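Epoxide hydrolase (Aspergillus niger, PDB 3G02) probably hydrolyses epoxides to vicinal diols with an alpha/beta hydrolase fold, here in a variant evolved in the laboratory for enantioselectivity. Local coordinates at residues A100-E105 and L131-Y136; S149-T154 and A171-Q176; G186-G191 and A391-V396. The protein carries 9 engineered substitutions. One frame throughout, in Å; residues are numbered along the deposited sequence.

Interaction 1 of 3, residues A100-E105 and L131-Y136; sequences AALFSE and LFREEY
Leu102 packs against Phe132 and Arg133 where strand 95-102 of the alpha/beta hydrolase sheet meets helix 126-135, which packs against it. The contact is apolar. A single methyl does most of the touching: Leu102 CD1 lies 3.9 Å from Phe132 CB and 4.1 Å from the backbone N of Arg133, so it is lodged against the helix backbone as much as against side chains. Leu102 reaches this far because the chain from CA through CB and CG to CD1 is extended (chi2 179°). Arg133 adds its own aliphatic base, with CB 4.3 Å from Leu102 CD1.

Phe132 touches the leucine with CB alone. The rest of its side chain leads away, and the residue also touches Leu145 on strand 143-148 and Thr390 on helix 382-396; Lys386 of that helix makes a cation-pi contact with the ring. Backbone bonding between Leu102 and Leu145 keeps the strand in the sheet beneath the helix.

The polar interactions lie beyond this apolar patch. Arg133 NH1 is hydrogen-bonded to Ser84 O, and the guanidinium group forms a cation-pi contact with Phe85, which ties the helix to the chain just ahead of the first strand. At the helix end, Phe132 O accepts a hydrogen bond from Glu135 N at 3.1 Å and also lies at the edge of the Tyr136 ring, in its plane.

Interaction 2 of 3, residues S149-T154 and A171-Q176; sequences SLPGYT and ARVVDQ
Leu150 carries CG beside the backbone N and anti to the carbonyl carbon (chi1 -67°), and chi2 of 175° sends CD1 on along the extended chain and turns CD2 to the helix. Val174 has CG1 anti to the backbone N (chi1 173°), which leaves CG2 beside the N and facing the leucine. The two branches meet with Leu150 CD2 3.8 Å from Val174 CG2, the side chains slanting past one another. One residue further along the loop and one turned back along the helix, Pro151 CG and Val173 CG1 reach toward each other, 4.2 Å apart. Four buried aliphatic side chains thus form two pairs running in opposite chain directions. Asn170, a turn earlier on helix 167-180, touches both Leu150 and Pro151, and Leu202 of helix 194-205 packs on Val174.

The loop keeps its shape through a type II beta turn from Leu150 to Tyr153, closed by Tyr153 N bonding to Leu150 O at 3.0 Å. Gly152 takes the positive phi of the third position, where a CB would be jammed against the preceding carbonyl O. The turn sends the Tyr153 ring away from the helix, and its edge meets Leu150 O in plane. There it packs edge-to-face with His116 and touches Trp118, both in the His-Gly-Trp-Pro sequence that fits the HGXP motif of alpha/beta-fold epoxide hydrolases. The side chain of Leu150 itself lies about 8 Å from that of Asp193, the predicted nucleophile. A loop leaving the end of a parallel strand, passing near the predicted catalytic residues and then packing back on the following helix is the opening half of a beta-alpha-beta crossover in the alpha/beta hydrolase fold.

Interaction 3 of 3, residues G186-G191 and A391-V396; sequences GYIIQG and AFVEQV
Gln190 OE1 is gripped by two side chains, hydrogen-bonding with both Asn215 ND2 and His213 ND1, two residues along the strand from Ile188, which makes the contact with the C-terminal helix. Ile188 points toward that helix and divides its two branches between Val393 and Phe392. With CG1 set beside the backbone N (chi1 -63°) and the chain extended from there (chi2 173°), CD1 reaches Val393 and touches both of its methyls, CG2 at 3.8 Å and CG1 at 3.9 Å. The other branch, Ile188 CG2, comes to the edge of the Phe392 ring, near its plane, 4.1 Å from CE2.

This is helix 382-396 laid on one face of the central sheet of the alpha/beta hydrolase fold. Strand 187-191 is an inner parallel strand, and it runs on into the probable nucleophile elbow, whose pattern starts at Gly191 and contains the predicted nucleophile Asp193.

The Phe392 ring is held by more than the isoleucine. Val396 CG2, one turn on, stands 3.9 Å above one face, offset toward the rim, and Phe366 of strand 362-369 meets the ring edge-to-face. Phe392 also contacts Ala211 of strand 209-214. In the backbone of this last turn, Val396 N bonds to Phe392 O at 3.1 Å and more weakly to Val393 O at 3.3 Å.

How the interactions relate
Strand 187-191 joins interactions 2 and 3 through its two faces. Ile188 turns toward helix 382-396, whereas Ile189 points away from it, and its CD1 lies 4.3 Å from Val174 CG1 on helix 167-180. A probable hydrogen bond between Asp175 OD1 and Tyr187 OH, at 2.7 Å, adds a polar tie. Interactions 1 and 3 reach the same sheet, their centres 16 Å apart, and helices 126-135 and 382-396 touch each other through Leu131 and Arg383. Interaction 2 comes nearest to the predicted catalytic residues, the Leu150 side chain being about 10 Å from that of Tyr315, while interactions 1 and 3 lie away from them.

Interaction 1 of 3, residues A100-E105 and L131-Y136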
ATOM      1  N   ALA A 100     -21.547   2.713  21.658  1.00  9.64           N
ATOM      2  CA  ALA A 100     -21.466   3.330  22.971  1.00  9.94           C
ATOM      3  C   ALA A 100     -22.498   4.448  22.988  1.00  9.83           C
ATOM      4  O   ALA A 100     -22.878   4.976  21.940  1.00 10.00           O
ATOM      5  CB  ALA A 100     -20.074   3.887  23.216  1.00  9.81           C
ATOM      6  N   ALA A 101     -22.970   4.812  24.179  1.00 10.42           N
ATOM      7  CA  ALA A 101     -23.993   5.847  24.269  1.00 10.77           C
ATOM      8  C   ALA A 101     -24.050   6.517  25.625  1.00 10.77           C
ATOM      9  O   ALA A 101     -23.750   5.903  26.643  1.00 11.42           O
ATOM     10  CB  ALA A 101     -25.367   5.271  23.935  1.00 10.89           C
ATOM     11  N   LEU A 102     -24.440   7.789  25.611  1.00 11.59           N
ATOM     12  CA  LEU A 102     -24.971   8.439  26.800  1.00 12.05           C
ATOM     13  C   LEU A 102     -26.402   8.818  26.468  1.00 12.58           C
ATOM     14  O   LEU A 102     -26.641   9.665  25.608  1.00 12.40           O
ATOM     15  CB  LEU A 102     -24.173   9.689  27.179  1.00 12.03           C
ATOM     16  CG  LEU A 102     -22.741   9.522  27.693  1.00 12.16           C
ATOM     17  CD1 LEU A 102     -22.154  10.901  27.964  1.00 12.30           C
ATOM     18  CD2 LEU A 102     -22.659   8.656  28.944  1.00 12.33           C
ATOM     19  N   PHE A 103     -27.348   8.157  27.131  1.00 13.48           N
ATOM     20  CA  PHE A 103     -28.759   8.467  26.950  1.00 14.36           C
ATOM     21  C   PHE A 103     -29.260   9.406  28.033  1.00 14.93           C
ATOM     22  O   PHE A 103     -29.015   9.192  29.220  1.00 15.23           O
ATOM     23  CB  PHE A 103     -29.606   7.193  26.946  1.00 14.24           C
ATOM     24  CG  PHE A 103     -29.390   6.321  25.741  1.00 13.53           C
ATOM     25  CD1 PHE A 103     -29.760   6.757  24.474  1.00 13.62           C
ATOM     26  CD2 PHE A 103     -28.826   5.060  25.882  1.00 13.63           C
ATOM     27  CE1 PHE A 103     -29.560   5.947  23.355  1.00 13.96           C
ATOM     28  CE2 PHE A 103     -28.626   4.241  24.772  1.00 13.03           C
ATOM     29  CZ  PHE A 103     -28.997   4.685  23.512  1.00 13.18           C
ATOM     30  N   SER A 104     -29.956  10.449  27.606  1.00 16.00           N
ATOM     31  CA  SER A 104     -30.607  11.360  28.533  1.00 17.22           C
ATOM     32  C   SER A 104     -31.901  10.745  29.057  1.00 18.39           C
ATOM     33  O   SER A 104     -32.499   9.884  28.404  1.00 18.35           O
ATOM     34  CB  SER A 104     -30.901  12.682  27.837  1.00 17.12           C
ATOM     35  OG  SER A 104     -31.542  13.591  28.718  1.00 17.09           O
ATOM     36  N   GLU A 105     -32.315  11.180  30.244  1.00 19.43           N
ATOM     37  CA  GLU A 105     -33.623  10.815  30.787  1.00 20.88           C
ATOM     38  C   GLU A 105     -34.671  11.860  30.396  1.00 21.40           C
ATOM     39  O   GLU A 105     -35.857  11.701  30.695  1.00 21.51           O
ATOM     40  CB  GLU A 105     -33.559  10.650  32.309  1.00 20.65           C
ATOM     41  CG  GLU A 105     -32.920   9.343  32.777  1.00 21.82           C
ATOM     42  CD  GLU A 105     -32.684   9.293  34.281  1.00 21.91           C
ATOM     43  OE1 GLU A 105     -33.318  10.077  35.024  1.00 24.11           O
ATOM     44  OE2 GLU A 105     -31.863   8.463  34.725  1.00 24.23           O
ATOM     45  N   LEU A 131     -16.549  14.486  28.844  1.00 11.35           N
ATOM     46  CA  LEU A 131     -16.883  15.883  29.097  1.00 11.44           C
ATOM     47  C   LEU A 131     -18.378  16.038  29.374  1.00 11.53           C
ATOM     48  O   LEU A 131     -18.768  16.712  30.328  1.00 11.62           O
ATOM     49  CB  LEU A 131     -16.449  16.771  27.930  1.00 11.59           C
ATOM     50  CG  LEU A 131     -14.944  16.937  27.691  1.00 11.65           C
ATOM     51  CD1 LEU A 131     -14.707  17.590  26.344  1.00 12.04           C
ATOM     52  CD2 LEU A 131     -14.271  17.737  28.807  1.00 12.42           C
ATOM     53  N   PHE A 132     -19.208  15.391  28.559  1.00 11.79           N
ATOM     54  CA  PHE A 132     -20.654  15.437  28.767  1.00 12.03           C
ATOM     55  C   PHE A 132     -21.082  14.847  30.108  1.00 12.73           C
ATOM     56  O   PHE A 132     -21.900  15.446  30.815  1.00 12.68           O
ATOM     57  CB  PHE A 132     -21.401  14.752  27.619  1.00 11.93           C
ATOM     58  CG  PHE A 132     -21.670  15.655  26.449  1.00 11.93           C
ATOM     59  CD1 PHE A 132     -22.651  16.643  26.528  1.00 11.76           C
ATOM     60  CD2 PHE A 132     -20.950  15.522  25.267  1.00 11.82           C
ATOM     61  CE1 PHE A 132     -22.914  17.487  25.449  1.00 12.22           C
ATOM     62  CE2 PHE A 132     -21.209  16.358  24.182  1.00 12.06           C
ATOM     63  CZ  PHE A 132     -22.190  17.344  24.273  1.00 12.58           C
ATOM     64  N   ARG A 133     -20.525  13.688  30.462  1.00 13.02           N
ATOM     65  CA  ARG A 133     -20.859  13.016  31.720  1.00 13.88           C
ATOM     66  C   ARG A 133     -20.410  13.824  32.943  1.00 13.88           C
ATOM     67  O   ARG A 133     -21.044  13.765  33.999  1.00 14.30           O
ATOM     68  CB  ARG A 133     -20.262  11.606  31.762  1.00 14.29           C
ATOM     69  CG  ARG A 133     -20.711  10.777  32.956  1.00 16.17           C
ATOM     70  CD  ARG A 133     -20.500   9.298  32.723  1.00 18.57           C
ATOM     71  NE  ARG A 133     -19.085   8.933  32.682  1.00 20.77           N
ATOM     72  CZ  ARG A 133     -18.644   7.694  32.477  1.00 21.41           C
ATOM     73  NH1 ARG A 133     -19.510   6.705  32.290  1.00 22.14           N
ATOM     74  NH2 ARG A 133     -17.341   7.447  32.456  1.00 22.16           N
ATOM     75  N   GLU A 134     -19.313  14.562  32.793  1.00 13.69           N
ATOM     76  CA  GLU A 134     -18.797  15.421  33.859  1.00 13.79           C
ATOM     77  C   GLU A 134     -19.669  16.654  34.082  1.00 13.42           C
ATOM     78  O   GLU A 134     -19.692  17.214  35.182  1.00 13.18           O
ATOM     79  CB  GLU A 134     -17.371  15.868  33.536  1.00 14.03           C
ATOM     80  CG  GLU A 134     -16.327  14.793  33.761  1.00 15.85           C
ATOM     81  CD  GLU A 134     -14.964  15.146  33.201  1.00 17.48           C
ATOM     82  OE1 GLU A 134     -14.864  16.058  32.350  1.00 18.00           O
ATOM     83  OE2 GLU A 134     -13.983  14.494  33.616  1.00 20.80           O
ATOM     84  N   GLU A 135     -20.384  17.061  33.036  1.00 13.13           N
ATOM     85  CA  GLU A 135     -21.054  18.359  32.986  1.00 12.89           C
ATOM     86  C   GLU A 135     -22.572  18.281  33.101  1.00 12.71           C
ATOM     87  O   GLU A 135     -23.243  19.308  33.198  1.00 12.10           O
ATOM     88  CB  GLU A 135     -20.671  19.079  31.695  1.00 13.32           C
ATOM     89  CG  GLU A 135     -19.217  19.520  31.672  1.00 13.81           C
ATOM     90  CD  GLU A 135     -18.724  19.881  30.283  1.00 15.52           C
ATOM     91  OE1 GLU A 135     -19.549  20.253  29.423  1.00 15.77           O
ATOM     92  OE2 GLU A 135     -17.500  19.783  30.054  1.00 16.83           O
ATOM     93  N   TYR A 136     -23.097  17.058  33.080  1.00 13.10           N
ATOM     94  CA  TYR A 136     -24.534  16.811  33.138  1.00 13.73           C
ATOM     95  C   TYR A 136     -24.833  15.545  33.930  1.00 14.07           C
ATOM     96  O   TYR A 136     -23.966  14.690  34.106  1.00 14.14           O
ATOM     97  CB  TYR A 136     -25.103  16.649  31.722  1.00 13.89           C
ATOM     98  CG  TYR A 136     -25.054  17.896  30.864  1.00 14.06           C
ATOM     99  CD1 TYR A 136     -26.014  18.896  31.003  1.00 14.29           C
ATOM    100  CD2 TYR A 136     -24.055  18.069  29.903  1.00 14.33           C
ATOM    101  CE1 TYR A 136     -25.978  20.039  30.219  1.00 14.24           C
ATOM    102  CE2 TYR A 136     -24.011  19.211  29.113  1.00 14.16           C
ATOM    103  CZ  TYR A 136     -24.977  20.192  29.277  1.00 14.49           C
ATOM    104  OH  TYR A 136     -24.947  21.323  28.502  1.00 16.00           O
TER

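Interaction 2 of 3, residues S149-T154 and A171-Q176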
ATOM      1  N   SER A 149     -20.241   1.752  16.233  1.00  8.79           N
ATOM      2  CA  SER A 149     -19.143   1.179  15.482  1.00  8.44           C
ATOM      3  C   SER A 149     -19.703   0.859  14.110  1.00  8.66           C
ATOM      4  O   SER A 149     -20.647   0.070  13.980  1.00  8.76           O
ATOM      5  CB  SER A 149     -18.618  -0.082  16.156  1.00  8.52           C
ATOM      6  OG  SER A 149     -17.939   0.230  17.360  1.00  8.06           O
ATOM      7  N   LEU A 150     -19.150   1.492  13.085  1.00  8.54           N
ATOM      8  CA  LEU A 150     -19.616   1.259  11.727  1.00  8.95           C
ATOM      9  C   LEU A 150     -19.379  -0.201  11.353  1.00  8.96           C
ATOM     10  O   LEU A 150     -18.472  -0.841  11.887  1.00  8.68           O
ATOM     11  CB  LEU A 150     -18.904   2.193  10.738  1.00  9.22           C
ATOM     12  CG  LEU A 150     -19.192   3.696  10.832  1.00 10.05           C
ATOM     13  CD1 LEU A 150     -18.322   4.464   9.859  1.00 10.32           C
ATOM     14  CD2 LEU A 150     -20.670   4.010  10.571  1.00 11.32           C
ATOM     15  N   PRO A 151     -20.218  -0.747  10.454  1.00  8.75           N
ATOM     16  CA  PRO A 151     -19.982  -2.099   9.948  1.00  8.58           C
ATOM     17  C   PRO A 151     -18.507  -2.337   9.614  1.00  8.21           C
ATOM     18  O   PRO A 151     -17.875  -1.505   8.946  1.00  7.72           O
ATOM     19  CB  PRO A 151     -20.839  -2.139   8.688  1.00  8.90           C
ATOM     20  CG  PRO A 151     -22.022  -1.271   9.045  1.00  8.83           C
ATOM     21  CD  PRO A 151     -21.436  -0.147   9.879  1.00  9.05           C
ATOM     22  N   GLY A 152     -17.971  -3.450  10.106  1.00  8.05           N
ATOM     23  CA  GLY A 152     -16.584  -3.824   9.850  1.00  7.94           C
ATOM     24  C   GLY A 152     -15.555  -3.324  10.851  1.00  7.93           C
ATOM     25  O   GLY A 152     -14.382  -3.684  10.750  1.00  8.37           O
ATOM     26  N   TYR A 153     -15.974  -2.508  11.821  1.00  7.95           N
ATOM     27  CA  TYR A 153     -15.039  -1.968  12.810  1.00  7.68           C
ATOM     28  C   TYR A 153     -15.267  -2.511  14.215  1.00  7.94           C
ATOM     29  O   TYR A 153     -16.408  -2.563  14.694  1.00  8.13           O
ATOM     30  CB  TYR A 153     -15.160  -0.458  12.919  1.00  7.72           C
ATOM     31  CG  TYR A 153     -14.736   0.372  11.730  1.00  6.79           C
ATOM     32  CD1 TYR A 153     -15.618   0.616  10.674  1.00  7.60           C
ATOM     33  CD2 TYR A 153     -13.479   0.982  11.694  1.00  7.04           C
ATOM     34  CE1 TYR A 153     -15.256   1.423   9.597  1.00  7.42           C
ATOM     35  CE2 TYR A 153     -13.103   1.791  10.618  1.00  7.12           C
ATOM     36  CZ  TYR A 153     -13.993   2.007   9.574  1.00  7.71           C
ATOM     37  OH  TYR A 153     -13.637   2.817   8.516  1.00  8.45           O
ATOM     38  N   THR A 154     -14.160  -2.847  14.873  1.00  8.14           N
ATOM     39  CA  THR A 154     -14.125  -3.283  16.269  1.00  8.65           C
ATOM     40  C   THR A 154     -15.216  -4.304  16.608  1.00  9.12           C
ATOM     41  O   THR A 154     -15.227  -5.398  16.037  1.00  9.10           O
ATOM     42  CB  THR A 154     -14.012  -2.086  17.285  1.00  8.61           C
ATOM     43  OG1 THR A 154     -15.258  -1.384  17.395  1.00  9.41           O
ATOM     44  CG2 THR A 154     -12.920  -1.106  16.846  1.00  9.15           C
ATOM     45  N   ALA A 171     -24.866   4.014   5.682  1.00 10.79           N
ATOM     46  CA  ALA A 171     -25.851   5.040   6.030  1.00 11.32           C
ATOM     47  C   ALA A 171     -27.174   4.411   6.456  1.00 11.59           C
ATOM     48  O   ALA A 171     -27.753   4.793   7.475  1.00 11.54           O
ATOM     49  CB  ALA A 171     -26.054   6.001   4.871  1.00 11.30           C
ATOM     50  N   ARG A 172     -27.639   3.428   5.688  1.00 11.95           N
ATOM     51  CA  ARG A 172     -28.886   2.742   6.006  1.00 12.53           C
ATOM     52  C   ARG A 172     -28.829   2.066   7.386  1.00 12.36           C
ATOM     53  O   ARG A 172     -29.801   2.099   8.142  1.00 12.66           O
ATOM     54  CB  ARG A 172     -29.236   1.735   4.909  1.00 12.51           C
ATOM     55  CG  ARG A 172     -30.634   1.127   5.036  1.00 13.58           C
ATOM     56  CD  ARG A 172     -30.909   0.101   3.941  1.00 13.98           C
ATOM     57  NE  ARG A 172     -29.957  -1.005   3.991  1.00 15.59           N
ATOM     58  CZ  ARG A 172     -28.955  -1.183   3.132  1.00 16.17           C
ATOM     59  NH1 ARG A 172     -28.770  -0.332   2.128  1.00 16.70           N
ATOM     60  NH2 ARG A 172     -28.138  -2.215   3.283  1.00 16.85           N
ATOM     61  N   VAL A 173     -27.682   1.476   7.717  1.00 12.08           N
ATOM     62  CA  VAL A 173     -27.474   0.862   9.033  1.00 11.99           C
ATOM     63  C   VAL A 173     -27.536   1.896  10.168  1.00 12.02           C
ATOM     64  O   VAL A 173     -28.173   1.655  11.194  1.00 12.08           O
ATOM     65  CB  VAL A 173     -26.145   0.060   9.089  1.00 11.99           C
ATOM     66  CG1 VAL A 173     -25.810  -0.355  10.519  1.00 12.67           C
ATOM     67  CG2 VAL A 173     -26.232  -1.171   8.186  1.00 12.47           C
ATOM     68  N   VAL A 174     -26.873   3.037   9.983  1.00 11.99           N
ATOM     69  CA  VAL A 174     -26.874   4.096  10.998  1.00 12.03           C
ATOM     70  C   VAL A 174     -28.291   4.642  11.205  1.00 12.36           C
ATOM     71  O   VAL A 174     -28.742   4.787  12.343  1.00 12.30           O
ATOM     72  CB  VAL A 174     -25.880   5.232  10.653  1.00 11.89           C
ATOM     73  CG1 VAL A 174     -26.011   6.398  11.631  1.00 11.93           C
ATOM     74  CG2 VAL A 174     -24.448   4.709  10.665  1.00 12.11           C
ATOM     75  N   ASP A 175     -28.986   4.914  10.104  1.00 12.82           N
ATOM     76  CA  ASP A 175     -30.367   5.398  10.162  1.00 13.22           C
ATOM     77  C   ASP A 175     -31.271   4.398  10.885  1.00 13.52           C
ATOM     78  O   ASP A 175     -32.095   4.788  11.719  1.00 13.65           O
ATOM     79  CB  ASP A 175     -30.897   5.691   8.757  1.00 13.45           C
ATOM     80  CG  ASP A 175     -32.367   6.080   8.753  1.00 14.14           C
ATOM     81  OD1 ASP A 175     -32.691   7.222   9.145  1.00 15.70           O
ATOM     82  OD2 ASP A 175     -33.190   5.240   8.332  1.00 15.39           O
ATOM     83  N   GLN A 176     -31.110   3.111  10.579  1.00 13.68           N
ATOM     84  CA  GLN A 176     -31.902   2.067  11.233  1.00 14.15           C
ATOM     85  C   GLN A 176     -31.619   1.999  12.734  1.00 14.22           C
ATOM     86  O   GLN A 176     -32.537   1.827  13.540  1.00 14.11           O
ATOM     87  CB  GLN A 176     -31.669   0.700  10.576  1.00 14.36           C
ATOM     88  CG  GLN A 176     -32.692  -0.369  10.977  1.00 16.25           C
ATOM     89  CD  GLN A 176     -34.133   0.070  10.739  1.00 18.15           C
ATOM     90  OE1 GLN A 176     -34.511   0.432   9.623  1.00 20.70           O
ATOM     91  NE2 GLN A 176     -34.942   0.043  11.794  1.00 20.03           N
TER

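Interaction 3 of 3, residues G186-G191 and A391-V396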
ATOM      1  N   GLY A 186     -36.598  12.327  14.384  1.00 17.48           N
ATOM      2  CA  GLY A 186     -35.502  13.212  14.017  1.00 16.57           C
ATOM      3  C   GLY A 186     -34.228  13.003  14.803  1.00 15.93           C
ATOM      4  O   GLY A 186     -34.260  12.763  16.009  1.00 16.17           O
ATOM      5  N   TYR A 187     -33.102  13.092  14.102  1.00 15.10           N
ATOM      6  CA  TYR A 187     -31.790  13.051  14.742  1.00 14.58           C
ATOM      7  C   TYR A 187     -30.799  13.911  13.970  1.00 14.10           C
ATOM      8  O   TYR A 187     -31.044  14.279  12.818  1.00 14.32           O
ATOM      9  CB  TYR A 187     -31.270  11.612  14.876  1.00 14.35           C
ATOM     10  CG  TYR A 187     -31.119  10.869  13.564  1.00 14.50           C
ATOM     11  CD1 TYR A 187     -29.977  11.027  12.774  1.00 13.48           C
ATOM     12  CD2 TYR A 187     -32.112  10.005  13.116  1.00 14.03           C
ATOM     13  CE1 TYR A 187     -29.837  10.348  11.567  1.00 13.77           C
ATOM     14  CE2 TYR A 187     -31.976   9.312  11.915  1.00 14.22           C
ATOM     15  CZ  TYR A 187     -30.839   9.493  11.148  1.00 14.23           C
ATOM     16  OH  TYR A 187     -30.706   8.817   9.959  1.00 14.21           O
ATOM     17  N   ILE A 188     -29.678  14.221  14.621  1.00 13.74           N
ATOM     18  CA  ILE A 188     -28.589  14.967  14.006  1.00 13.55           C
ATOM     19  C   ILE A 188     -27.382  14.041  13.871  1.00 12.77           C
ATOM     20  O   ILE A 188     -27.179  13.153  14.702  1.00 12.81           O
ATOM     21  CB  ILE A 188     -28.225  16.221  14.843  1.00 13.29           C
ATOM     22  CG1 ILE A 188     -29.415  17.188  14.880  1.00 13.92           C
ATOM     23  CG2 ILE A 188     -26.983  16.924  14.286  1.00 13.85           C
ATOM     24  CD1 ILE A 188     -29.229  18.364  15.812  1.00 14.31           C
ATOM     25  N   ILE A 189     -26.608  14.247  12.808  1.00 12.50           N
ATOM     26  CA  ILE A 189     -25.360  13.513  12.595  1.00 12.43           C
ATOM     27  C   ILE A 189     -24.163  14.437  12.765  1.00 11.95           C
ATOM     28  O   ILE A 189     -24.141  15.538  12.217  1.00 12.29           O
ATOM     29  CB  ILE A 189     -25.312  12.866  11.185  1.00 12.43           C
ATOM     30  CG1 ILE A 189     -26.403  11.799  11.037  1.00 13.00           C
ATOM     31  CG2 ILE A 189     -23.920  12.275  10.889  1.00 12.61           C
ATOM     32  CD1 ILE A 189     -26.290  10.626  12.013  1.00 13.15           C
ATOM     33  N   GLN A 190     -23.180  13.976  13.537  1.00 11.51           N
ATOM     34  CA  GLN A 190     -21.857  14.580  13.579  1.00 11.00           C
ATOM     35  C   GLN A 190     -20.936  13.559  12.923  1.00 10.51           C
ATOM     36  O   GLN A 190     -20.992  12.378  13.254  1.00 10.38           O
ATOM     37  CB  GLN A 190     -21.419  14.826  15.026  1.00 10.97           C
ATOM     38  CG  GLN A 190     -20.354  15.914  15.204  1.00 11.15           C
ATOM     39  CD  GLN A 190     -19.010  15.552  14.595  1.00 11.19           C
ATOM     40  OE1 GLN A 190     -18.468  16.289  13.767  1.00 12.01           O
ATOM     41  NE2 GLN A 190     -18.466  14.416  15.007  1.00 10.14           N
ATOM     42  N   GLY A 191     -20.126  14.004  11.971  1.00  9.86           N
ATOM     43  CA  GLY A 191     -19.235  13.089  11.265  1.00  9.55           C
ATOM     44  C   GLY A 191     -17.881  13.665  10.921  1.00  9.01           C
ATOM     45  O   GLY A 191     -17.732  14.871  10.713  1.00  9.26           O
ATOM     46  N   ALA A 391     -23.148  24.208  20.055  1.00 14.06           N
ATOM     47  CA  ALA A 391     -23.584  25.474  19.458  1.00 14.52           C
ATOM     48  C   ALA A 391     -24.405  25.249  18.190  1.00 15.03           C
ATOM     49  O   ALA A 391     -25.406  25.937  17.958  1.00 15.03           O
ATOM     50  CB  ALA A 391     -22.390  26.372  19.178  1.00 14.48           C
ATOM     51  N   PHE A 392     -23.991  24.276  17.379  1.00 15.00           N
ATOM     52  CA  PHE A 392     -24.694  23.944  16.139  1.00 15.42           C
ATOM     53  C   PHE A 392     -26.113  23.448  16.418  1.00 15.94           C
ATOM     54  O   PHE A 392     -27.066  23.902  15.779  1.00 16.11           O
ATOM     55  CB  PHE A 392     -23.897  22.906  15.336  1.00 14.99           C
ATOM     56  CG  PHE A 392     -24.610  22.398  14.108  1.00 14.52           C
ATOM     57  CD1 PHE A 392     -24.760  23.207  12.984  1.00 14.49           C
ATOM     58  CD2 PHE A 392     -25.123  21.104  14.074  1.00 14.04           C
ATOM     59  CE1 PHE A 392     -25.417  22.736  11.848  1.00 14.41           C
ATOM     60  CE2 PHE A 392     -25.782  20.625  12.947  1.00 14.57           C
ATOM     61  CZ  PHE A 392     -25.927  21.442  11.831  1.00 14.32           C
ATOM     62  N   VAL A 393     -26.249  22.531  17.375  1.00 16.74           N
ATOM     63  CA  VAL A 393     -27.552  21.976  17.749  1.00 17.72           C
ATOM     64  C   VAL A 393     -28.465  23.078  18.289  1.00 18.45           C
ATOM     65  O   VAL A 393     -29.630  23.172  17.899  1.00 18.59           O
ATOM     66  CB  VAL A 393     -27.426  20.824  18.782  1.00 17.62           C
ATOM     67  CG1 VAL A 393     -28.802  20.311  19.184  1.00 17.59           C
ATOM     68  CG2 VAL A 393     -26.579  19.680  18.224  1.00 17.80           C
ATOM     69  N   GLU A 394     -27.922  23.916  19.171  1.00 19.31           N
ATOM     70  CA  GLU A 394     -28.672  25.040  19.738  1.00 20.47           C
ATOM     71  C   GLU A 394     -29.204  25.976  18.655  1.00 20.41           C
ATOM     72  O   GLU A 394     -30.325  26.483  18.761  1.00 20.83           O
ATOM     73  CB  GLU A 394     -27.814  25.814  20.743  1.00 20.32           C
ATOM     74  CG  GLU A 394     -27.609  25.086  22.066  1.00 21.76           C
ATOM     75  CD  GLU A 394     -26.627  25.786  22.993  1.00 21.98           C
ATOM     76  OE1 GLU A 394     -26.021  26.803  22.585  1.00 24.68           O
ATOM     77  OE2 GLU A 394     -26.454  25.311  24.136  1.00 24.59           O
ATOM     78  N   GLN A 395     -28.406  26.189  17.611  1.00 20.48           N
ATOM     79  CA  GLN A 395     -28.782  27.064  16.505  1.00 20.56           C
ATOM     80  C   GLN A 395     -29.891  26.481  15.626  1.00 20.81           C
ATOM     81  O   GLN A 395     -30.819  27.201  15.247  1.00 20.72           O
ATOM     82  CB  GLN A 395     -27.555  27.409  15.648  1.00 20.59           C
ATOM     83  CG  GLN A 395     -27.846  28.375  14.501  1.00 20.47           C
ATOM     84  CD  GLN A 395     -26.653  28.626  13.601  1.00 20.56           C
ATOM     85  OE1 GLN A 395     -26.769  28.573  12.376  1.00 21.91           O
ATOM     86  NE2 GLN A 395     -25.500  28.909  14.200  1.00 19.85           N
ATOM     87  N   VAL A 396     -29.802  25.188  15.315  1.00 20.83           N
ATOM     88  CA  VAL A 396     -30.623  24.608  14.241  1.00 21.09           C
ATOM     89  C   VAL A 396     -31.800  23.711  14.662  1.00 21.55           C
ATOM     90  O   VAL A 396     -32.700  23.468  13.858  1.00 21.75           O
ATOM     91  CB  VAL A 396     -29.755  23.865  13.169  1.00 20.99           C
ATOM     92  CG1 VAL A 396     -28.594  24.737  12.696  1.00 20.68           C
ATOM     93  CG2 VAL A 396     -29.243  22.520  13.692  1.00 20.28           C
TER